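Local coordinates for beta-N-acetylhexosaminidase (Thermotoga neapolitana, PDB 5BZA), which probably hydrolyses terminal non-reducing N-acetyl-D-hexosamine residues in N-acetyl-beta-D-hexosaminides, as a member of glycosyl hydrolase family 3, at residues E330-L343 and V455-S467. Numbering follows the deposited sequence.
Sequences ERAIECTRMRKELL and VYKSFQHLLGRCS
Lys-457 and Glu-330 form a salt bridge, NZ meeting OE1 at 3.2 Å from above the carboxylate plane. The ammonium group also donates to Gln-460 OE1 (2.8 Å) and pairs with Asp-47, so three oxygens hold it in place, and the two carboxylates probably offset its charge. One helical turn on, His-461 NE2 makes a weak, bent bond to Glu-330 O, its ring turned 78° from the Glu-330 carboxylate; a cadmium ion lies about 3 Å from the His-461 side chain, and Glu-330 and His-461 are ligands of separate zinc sites. Near the chain's C-terminus, Cys-466 O accepts from Met-338 N at 3.0 Å, and beside this bond the Cys-335–Cys-466 disulfide (chi3 -105°) ties the two segments covalently. Arg-465 lays NH1 3.4 Å from Cys-335 SG, while Arg-337, bent at chi2 (67°), sets one guanidinium face over Ser-467 CA, which lies off-centre toward the rim. Ser-467 OG turns back to Leu-462 O, closing the chain end onto the last helical turn. Between the polar ends, Ile-333 pushes CD1 against the helix backbone, 3.3 Å from Ser-458 N, and places CG2 against CB and CG of His-461. Met-338 CG abuts Leu-462 CD1 at 3.5 Å, the two side chains crossing at about a right angle, and Leu-343 slides antiparallel past Leu-463. The contact thus fastens helix 323-331, strand 334-335 and the following loop along helix 452-463. Leu-462 and Met-338 continue inward onto Ile-426 of strand 425-429, and strand 334-335, outermost within this chain, pairs antiparallel with strand 443-446.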
ATOM      1  N   GLU B 330      -4.081   1.735 -20.556  1.00 14.21           N
ATOM      2  CA  GLU B 330      -4.959   2.082 -21.673  1.00 16.88           C
ATOM      3  C   GLU B 330      -4.158   2.160 -22.993  1.00 18.89           C
ATOM      4  O   GLU B 330      -4.618   1.706 -24.029  1.00 18.39           O
ATOM      5  CB  GLU B 330      -5.723   3.385 -21.360  1.00 19.50           C
ATOM      6  CG  GLU B 330      -6.572   3.931 -22.492  1.00 25.61           C
ATOM      7  CD  GLU B 330      -7.665   4.962 -22.073  1.00 33.15           C
ATOM      8  OE1 GLU B 330      -7.986   5.207 -20.855  1.00 29.41           O
ATOM      9  OE2 GLU B 330      -8.221   5.560 -23.021  1.00 41.87           O
ATOM     10  N   ARG B 331      -2.964   2.728 -22.952  1.00 11.55           N
ATOM     11  CA  ARG B 331      -2.283   3.062 -24.190  1.00 14.85           C
ATOM     12  C   ARG B 331      -1.491   1.840 -24.758  1.00 17.57           C
ATOM     13  O   ARG B 331      -1.135   1.796 -25.924  1.00 15.39           O
ATOM     14  CB  ARG B 331      -1.400   4.287 -23.909  1.00 13.04           C
ATOM     15  CG  ARG B 331      -2.225   5.559 -23.978  1.00 14.18           C
ATOM     16  CD  ARG B 331      -1.762   6.677 -23.083  1.00 18.94           C
ATOM     17  NE  ARG B 331      -0.826   7.585 -23.699  1.00 21.18           N
ATOM     18  CZ  ARG B 331      -0.906   8.911 -23.662  1.00 22.24           C
ATOM     19  NH1 ARG B 331      -1.894   9.516 -23.024  1.00 26.32           N
ATOM     20  NH2 ARG B 331       0.021   9.632 -24.268  1.00 26.16           N
ATOM     21  N   ALA B 332      -1.290   0.809 -23.938  1.00 17.80           N
ATOM     22  CA  ALA B 332      -0.540  -0.354 -24.379  1.00 14.61           C
ATOM     23  C   ALA B 332      -1.428  -1.423 -25.002  1.00 19.58           C
ATOM     24  O   ALA B 332      -0.970  -2.547 -25.298  1.00 20.09           O
ATOM     25  CB  ALA B 332       0.234  -0.942 -23.230  1.00 11.92           C
ATOM     26  N   ILE B 333      -2.677  -1.080 -25.279  1.00 18.63           N
ATOM     27  CA  ILE B 333      -3.561  -2.098 -25.812  1.00 20.39           C
ATOM     28  C   ILE B 333      -3.667  -1.994 -27.327  1.00 24.46           C
ATOM     29  O   ILE B 333      -3.796  -0.914 -27.894  1.00 24.95           O
ATOM     30  CB  ILE B 333      -4.954  -2.015 -25.126  1.00 27.67           C
ATOM     31  CG1 ILE B 333      -4.898  -2.921 -23.902  1.00 21.53           C
ATOM     32  CG2 ILE B 333      -6.086  -2.435 -26.068  1.00 21.51           C
ATOM     33  CD1 ILE B 333      -5.781  -2.562 -22.935  1.00 14.29           C
ATOM     34  N   GLU B 334      -3.540  -3.141 -27.978  1.00 21.96           N
ATOM     35  CA  GLU B 334      -3.671  -3.210 -29.424  1.00 24.61           C
ATOM     36  C   GLU B 334      -4.779  -4.188 -29.768  1.00 22.20           C
ATOM     37  O   GLU B 334      -4.961  -5.205 -29.072  1.00 17.16           O
ATOM     38  CB  GLU B 334      -2.357  -3.641 -30.070  1.00 21.00           C
ATOM     39  CG  GLU B 334      -1.133  -2.935 -29.535  1.00 25.65           C
ATOM     40  CD  GLU B 334       0.122  -3.303 -30.334  1.00 32.13           C
ATOM     41  OE1 GLU B 334      -0.029  -3.981 -31.387  1.00 30.14           O
ATOM     42  OE2 GLU B 334       1.249  -2.931 -29.909  1.00 31.58           O
ATOM     43  N   CYS B 335      -5.584  -3.834 -30.763  1.00 20.35           N
ATOM     44  CA  CYS B 335      -6.633  -4.739 -31.217  1.00 21.97           C
ATOM     45  C   CYS B 335      -6.811  -4.692 -32.725  1.00 26.50           C
ATOM     46  O   CYS B 335      -6.768  -3.610 -33.319  1.00 25.83           O
ATOM     47  CB  CYS B 335      -7.958  -4.424 -30.546  1.00 23.47           C
ATOM     48  SG  CYS B 335      -8.509  -2.786 -30.910  1.00 37.84           S
ATOM     49  N   THR B 336      -7.056  -5.865 -33.317  1.00 21.33           N
ATOM     50  CA  THR B 336      -7.628  -5.972 -34.670  1.00 28.40           C
ATOM     51  C   THR B 336      -9.086  -5.461 -34.665  1.00 30.13           C
ATOM     52  O   THR B 336      -9.716  -5.338 -33.591  1.00 30.98           O
ATOM     53  CB  THR B 336      -7.608  -7.442 -35.174  1.00 29.85           C
ATOM     54  OG1 THR B 336      -8.401  -8.264 -34.296  1.00 24.24           O
ATOM     55  CG2 THR B 336      -6.189  -7.984 -35.196  1.00 29.69           C
ATOM     56  N   ARG B 337      -9.641  -5.169 -35.844  1.00 31.21           N
ATOM     57  CA  ARG B 337     -11.027  -4.677 -35.893  1.00 33.39           C
ATOM     58  C   ARG B 337     -12.075  -5.752 -35.499  1.00 35.42           C
ATOM     59  O   ARG B 337     -12.035  -6.902 -35.968  1.00 31.58           O
ATOM     60  CB  ARG B 337     -11.352  -4.094 -37.273  1.00 36.79           C
ATOM     61  CG  ARG B 337     -12.802  -3.687 -37.375  1.00 44.39           C
ATOM     62  CD  ARG B 337     -12.989  -2.504 -36.400  1.00 56.07           C
ATOM     63  NE  ARG B 337     -14.124  -1.612 -36.651  1.00 64.30           N
ATOM     64  CZ  ARG B 337     -14.257  -0.420 -36.071  1.00 61.74           C
ATOM     65  NH1 ARG B 337     -13.317   0.013 -35.236  1.00 60.44           N
ATOM     66  NH2 ARG B 337     -15.311   0.346 -36.331  1.00 63.23           N
ATOM     67  N   MET B 338     -13.020  -5.345 -34.652  1.00 37.78           N
ATOM     68  CA  MET B 338     -14.031  -6.235 -34.083  1.00 38.12           C
ATOM     69  C   MET B 338     -15.465  -5.940 -34.520  1.00 40.16           C
ATOM     70  O   MET B 338     -15.854  -4.779 -34.688  1.00 40.51           O
ATOM     71  CB  MET B 338     -13.966  -6.152 -32.567  1.00 33.78           C
ATOM     72  CG  MET B 338     -12.554  -6.319 -32.026  1.00 29.90           C
ATOM     73  SD  MET B 338     -11.975  -8.008 -32.194  1.00 33.55           S
ATOM     74  CE  MET B 338     -10.366  -7.865 -31.433  1.00 25.76           C
ATOM     75  N   ARG B 339     -16.241  -6.996 -34.730  1.00 40.31           N
ATOM     76  CA  ARG B 339     -17.643  -6.831 -35.096  1.00 41.62           C
ATOM     77  C   ARG B 339     -18.481  -6.487 -33.853  1.00 39.15           C
ATOM     78  O   ARG B 339     -18.714  -7.338 -32.983  1.00 35.34           O
ATOM     79  CB  ARG B 339     -18.163  -8.097 -35.769  1.00 40.64           C
ATOM     80  CG  ARG B 339     -17.590  -8.325 -37.154  1.00 45.65           C
ATOM     81  CD  ARG B 339     -18.048  -9.672 -37.687  1.00 42.09           C
ATOM     82  NE  ARG B 339     -17.463 -10.751 -36.886  1.00 43.56           N
ATOM     83  CZ  ARG B 339     -17.824 -12.031 -36.951  1.00 40.68           C
ATOM     84  NH1 ARG B 339     -18.811 -12.412 -37.760  1.00 45.25           N
ATOM     85  NH2 ARG B 339     -17.223 -12.927 -36.174  1.00 31.76           N
ATOM     86  N   LYS B 340     -18.914  -5.225 -33.804  1.00 41.48           N
ATOM     87  CA  LYS B 340     -19.716  -4.632 -32.723  1.00 42.12           C
ATOM     88  C   LYS B 340     -20.890  -5.542 -32.322  1.00 41.86           C
ATOM     89  O   LYS B 340     -21.111  -5.849 -31.135  1.00 34.82           O
ATOM     90  CB  LYS B 340     -20.205  -3.256 -33.214  1.00 49.60           C
ATOM     91  CG  LYS B 340     -21.321  -2.537 -32.444  1.00 53.37           C
ATOM     92  CD  LYS B 340     -20.964  -2.148 -31.001  1.00 50.77           C
ATOM     93  CE  LYS B 340     -21.959  -1.107 -30.496  1.00 54.87           C
ATOM     94  NZ  LYS B 340     -23.366  -1.404 -30.951  1.00 57.57           N
ATOM     95  N   GLU B 341     -21.581  -6.031 -33.346  1.00 45.82           N
ATOM     96  CA  GLU B 341     -22.741  -6.909 -33.199  1.00 44.52           C
ATOM     97  C   GLU B 341     -22.486  -8.228 -32.424  1.00 38.35           C
ATOM     98  O   GLU B 341     -23.449  -8.868 -31.995  1.00 36.49           O
ATOM     99  CB  GLU B 341     -23.348  -7.200 -34.591  1.00 42.39           C
ATOM    100  CG  GLU B 341     -22.395  -7.859 -35.598  1.00 46.75           C
ATOM    101  CD  GLU B 341     -21.448  -6.845 -36.278  1.00 51.70           C
ATOM    102  OE1 GLU B 341     -21.470  -5.637 -35.895  1.00 47.80           O
ATOM    103  OE2 GLU B 341     -20.654  -7.270 -37.169  1.00 57.89           O
ATOM    104  N   LEU B 342     -21.237  -8.658 -32.239  1.00 35.55           N
ATOM    105  CA  LEU B 342     -21.028  -9.925 -31.527  1.00 32.93           C
ATOM    106  C   LEU B 342     -20.977  -9.681 -30.017  1.00 30.77           C
ATOM    107  O   LEU B 342     -21.114 -10.601 -29.201  1.00 28.38           O
ATOM    108  CB  LEU B 342     -19.700 -10.591 -31.921  1.00 34.01           C
ATOM    109  CG  LEU B 342     -19.295 -11.129 -33.288  1.00 37.98           C
ATOM    110  CD1 LEU B 342     -17.923 -11.759 -33.168  1.00 28.98           C
ATOM    111  CD2 LEU B 342     -20.290 -12.149 -33.777  1.00 32.28           C
ATOM    112  N   LEU B 343     -20.771  -8.425 -29.658  1.00 28.91           N
ATOM    113  CA  LEU B 343     -20.340  -8.095 -28.309  1.00 27.66           C
ATOM    114  C   LEU B 343     -21.457  -8.187 -27.231  1.00 26.92           C
ATOM    115  O   LEU B 343     -21.163  -8.271 -26.034  1.00 26.45           O
ATOM    116  CB  LEU B 343     -19.653  -6.723 -28.336  1.00 25.61           C
ATOM    117  CG  LEU B 343     -18.332  -6.806 -29.153  1.00 30.10           C
ATOM    118  CD1 LEU B 343     -17.549  -5.498 -29.112  1.00 27.48           C
ATOM    119  CD2 LEU B 343     -17.417  -7.986 -28.742  1.00 25.19           C
ATOM    120  N   VAL B 455      -6.510  -5.840 -18.454  1.00 13.35           N
ATOM    121  CA  VAL B 455      -7.663  -6.597 -18.900  1.00 14.32           C
ATOM    122  C   VAL B 455      -8.919  -5.702 -18.956  1.00 13.28           C
ATOM    123  O   VAL B 455      -9.616  -5.639 -19.971  1.00 14.07           O
ATOM    124  CB  VAL B 455      -7.861  -7.782 -17.965  1.00 16.09           C
ATOM    125  CG1 VAL B 455      -9.103  -8.577 -18.335  1.00 16.31           C
ATOM    126  CG2 VAL B 455      -6.617  -8.634 -17.992  1.00 14.51           C
ATOM    127  N   TYR B 456      -9.138  -4.951 -17.873  1.00 14.04           N
ATOM    128  CA  TYR B 456     -10.229  -3.968 -17.761  1.00 12.38           C
ATOM    129  C   TYR B 456     -10.164  -3.029 -18.959  1.00 14.09           C
ATOM    130  O   TYR B 456     -11.158  -2.827 -19.687  1.00 12.76           O
ATOM    131  CB  TYR B 456     -10.078  -3.210 -16.429  1.00 11.74           C
ATOM    132  CG  TYR B 456     -10.972  -2.021 -16.166  1.00 11.81           C
ATOM    133  CD1 TYR B 456     -10.706  -0.775 -16.736  1.00 14.66           C
ATOM    134  CD2 TYR B 456     -12.044  -2.129 -15.285  1.00 13.14           C
ATOM    135  CE1 TYR B 456     -11.514   0.331 -16.462  1.00 15.45           C
ATOM    136  CE2 TYR B 456     -12.858  -1.031 -14.989  1.00 15.49           C
ATOM    137  CZ  TYR B 456     -12.581   0.199 -15.572  1.00 18.80           C
ATOM    138  OH  TYR B 456     -13.379   1.275 -15.277  1.00 14.89           O
ATOM    139  N   LYS B 457      -8.970  -2.510 -19.224  1.00 15.00           N
ATOM    140  CA  LYS B 457      -8.834  -1.583 -20.338  1.00 16.18           C
ATOM    141  C   LYS B 457      -9.056  -2.279 -21.688  1.00 18.67           C
ATOM    142  O   LYS B 457      -9.577  -1.669 -22.630  1.00 17.92           O
ATOM    143  CB  LYS B 457      -7.463  -0.910 -20.320  1.00 15.39           C
ATOM    144  CG  LYS B 457      -7.352   0.177 -19.274  1.00 14.18           C
ATOM    145  CD  LYS B 457      -8.385   1.284 -19.532  1.00 17.31           C
ATOM    146  CE  LYS B 457      -8.522   2.238 -18.355  1.00 12.59           C
ATOM    147  NZ  LYS B 457      -9.411   3.383 -18.675  1.00 15.20           N
ATOM    148  N   SER B 458      -8.707  -3.565 -21.776  1.00 17.73           N
ATOM    149  CA  SER B 458      -8.890  -4.286 -23.043  1.00 18.29           C
ATOM    150  C   SER B 458     -10.395  -4.462 -23.299  1.00 20.37           C
ATOM    151  O   SER B 458     -10.846  -4.294 -24.445  1.00 17.05           O
ATOM    152  CB  SER B 458      -8.122  -5.619 -23.044  1.00 15.77           C
ATOM    153  OG  SER B 458      -8.837  -6.695 -22.458  1.00 15.74           O
ATOM    154  N   PHE B 459     -11.180  -4.721 -22.244  1.00 16.19           N
ATOM    155  CA  PHE B 459     -12.629  -4.822 -22.431  1.00 13.18           C
ATOM    156  C   PHE B 459     -13.189  -3.467 -22.854  1.00 17.21           C
ATOM    157  O   PHE B 459     -14.056  -3.381 -23.749  1.00 18.68           O
ATOM    158  CB  PHE B 459     -13.328  -5.344 -21.173  1.00 10.16           C
ATOM    159  CG  PHE B 459     -12.912  -6.729 -20.791  1.00 11.48           C
ATOM    160  CD1 PHE B 459     -12.628  -7.678 -21.772  1.00 12.24           C
ATOM    161  CD2 PHE B 459     -12.775  -7.086 -19.467  1.00 11.87           C
ATOM    162  CE1 PHE B 459     -12.229  -8.943 -21.433  1.00 14.44           C
ATOM    163  CE2 PHE B 459     -12.382  -8.367 -19.112  1.00 11.12           C
ATOM    164  CZ  PHE B 459     -12.111  -9.300 -20.096  1.00 12.71           C
ATOM    165  N   GLN B 460     -12.692  -2.403 -22.229  1.00 20.32           N
ATOM    166  CA  GLN B 460     -13.153  -1.057 -22.592  1.00 22.44           C
ATOM    167  C   GLN B 460     -12.896  -0.735 -24.056  1.00 22.78           C
ATOM    168  O   GLN B 460     -13.769  -0.190 -24.768  1.00 21.95           O
ATOM    169  CB  GLN B 460     -12.474   0.004 -21.729  1.00 23.56           C
ATOM    170  CG  GLN B 460     -13.123   0.239 -20.368  1.00 22.90           C
ATOM    171  CD  GLN B 460     -12.583   1.486 -19.679  1.00 25.28           C
ATOM    172  OE1 GLN B 460     -11.430   1.873 -19.889  1.00 27.68           O
ATOM    173  NE2 GLN B 460     -13.424   2.128 -18.850  1.00 26.11           N
ATOM    174  N   HIS B 461     -11.699  -1.095 -24.507  1.00 21.64           N
ATOM    175  CA  HIS B 461     -11.274  -0.805 -25.869  1.00 26.04           C
ATOM    176  C   HIS B 461     -12.084  -1.623 -26.849  1.00 25.17           C
ATOM    177  O   HIS B 461     -12.500  -1.139 -27.893  1.00 22.31           O
ATOM    178  CB  HIS B 461      -9.778  -1.066 -26.037  1.00 28.26           C
ATOM    179  CG  HIS B 461      -8.952   0.173 -25.885  1.00 38.61           C
ATOM    180  ND1 HIS B 461      -8.802   1.097 -26.898  1.00 44.53           N
ATOM    181  CD2 HIS B 461      -8.244   0.652 -24.835  1.00 34.60           C
ATOM    182  CE1 HIS B 461      -8.064   2.104 -26.468  1.00 42.56           C
ATOM    183  NE2 HIS B 461      -7.704   1.855 -25.222  1.00 43.17           N
ATOM    184  N   LEU B 462     -12.317  -2.866 -26.465  1.00 19.03           N
ATOM    185  CA  LEU B 462     -13.098  -3.789 -27.248  1.00 19.65           C
ATOM    186  C   LEU B 462     -14.459  -3.214 -27.521  1.00 22.96           C
ATOM    187  O   LEU B 462     -14.876  -3.131 -28.682  1.00 25.75           O
ATOM    188  CB  LEU B 462     -13.223  -5.116 -26.510  1.00 20.42           C
ATOM    189  CG  LEU B 462     -13.838  -6.288 -27.261  1.00 24.11           C
ATOM    190  CD1 LEU B 462     -13.012  -6.524 -28.527  1.00 22.86           C
ATOM    191  CD2 LEU B 462     -13.828  -7.537 -26.382  1.00 20.48           C
ATOM    192  N   LEU B 463     -15.143  -2.783 -26.455  1.00 24.49           N
ATOM    193  CA  LEU B 463     -16.470  -2.171 -26.596  1.00 23.51           C
ATOM    194  C   LEU B 463     -16.406  -0.750 -27.161  1.00 24.28           C
ATOM    195  O   LEU B 463     -17.360  -0.277 -27.777  1.00 25.69           O
ATOM    196  CB  LEU B 463     -17.191  -2.172 -25.252  1.00 18.71           C
ATOM    197  CG  LEU B 463     -17.545  -3.594 -24.789  1.00 19.07           C
ATOM    198  CD1 LEU B 463     -18.070  -3.640 -23.357  1.00 14.38           C
ATOM    199  CD2 LEU B 463     -18.571  -4.189 -25.741  1.00 21.61           C
ATOM    200  N   GLY B 464     -15.250  -0.103 -27.036  1.00 26.67           N
ATOM    201  CA  GLY B 464     -15.101   1.264 -27.496  1.00 30.35           C
ATOM    202  C   GLY B 464     -14.434   1.385 -28.858  1.00 33.74           C
ATOM    203  O   GLY B 464     -15.068   1.253 -29.913  1.00 34.50           O
ATOM    204  N   ARG B 465     -13.134   1.627 -28.825  1.00 34.14           N
ATOM    205  CA  ARG B 465     -12.389   2.007 -30.015  1.00 39.79           C
ATOM    206  C   ARG B 465     -12.195   0.856 -31.056  1.00 39.73           C
ATOM    207  O   ARG B 465     -12.186   1.101 -32.267  1.00 39.99           O
ATOM    208  CB  ARG B 465     -11.038   2.592 -29.566  1.00 38.60           C
ATOM    209  CG  ARG B 465      -9.887   2.192 -30.448  1.00 49.18           C
ATOM    210  CD  ARG B 465      -8.527   2.470 -29.838  1.00 52.68           C
ATOM    211  NE  ARG B 465      -7.467   1.963 -30.714  1.00 51.81           N
ATOM    212  CZ  ARG B 465      -6.873   0.783 -30.550  1.00 50.50           C
ATOM    213  NH1 ARG B 465      -7.239  -0.003 -29.544  1.00 51.98           N
ATOM    214  NH2 ARG B 465      -5.911   0.385 -31.384  1.00 48.66           N
ATOM    215  N   CYS B 466     -12.097  -0.390 -30.600  1.00 33.58           N
ATOM    216  CA  CYS B 466     -11.964  -1.535 -31.514  1.00 34.83           C
ATOM    217  C   CYS B 466     -13.232  -1.834 -32.352  1.00 38.83           C
ATOM    218  O   CYS B 466     -13.226  -2.787 -33.145  1.00 35.39           O
ATOM    219  CB  CYS B 466     -11.585  -2.803 -30.730  1.00 31.55           C
ATOM    220  SG  CYS B 466     -10.146  -2.654 -29.667  1.00 33.95           S
ATOM    221  N   SER B 467     -14.303  -1.050 -32.157  1.00 45.62           N
ATOM    222  CA  SER B 467     -15.570  -1.200 -32.908  1.00 42.49           C
ATOM    223  C   SER B 467     -16.406   0.099 -32.983  1.00 44.76           C
ATOM    224  O   SER B 467     -17.518   0.125 -33.538  1.00 43.19           O
ATOM    225  CB  SER B 467     -16.426  -2.320 -32.297  1.00 44.30           C
ATOM    226  OG  SER B 467     -16.773  -2.058 -30.945  1.00 45.00           O
TER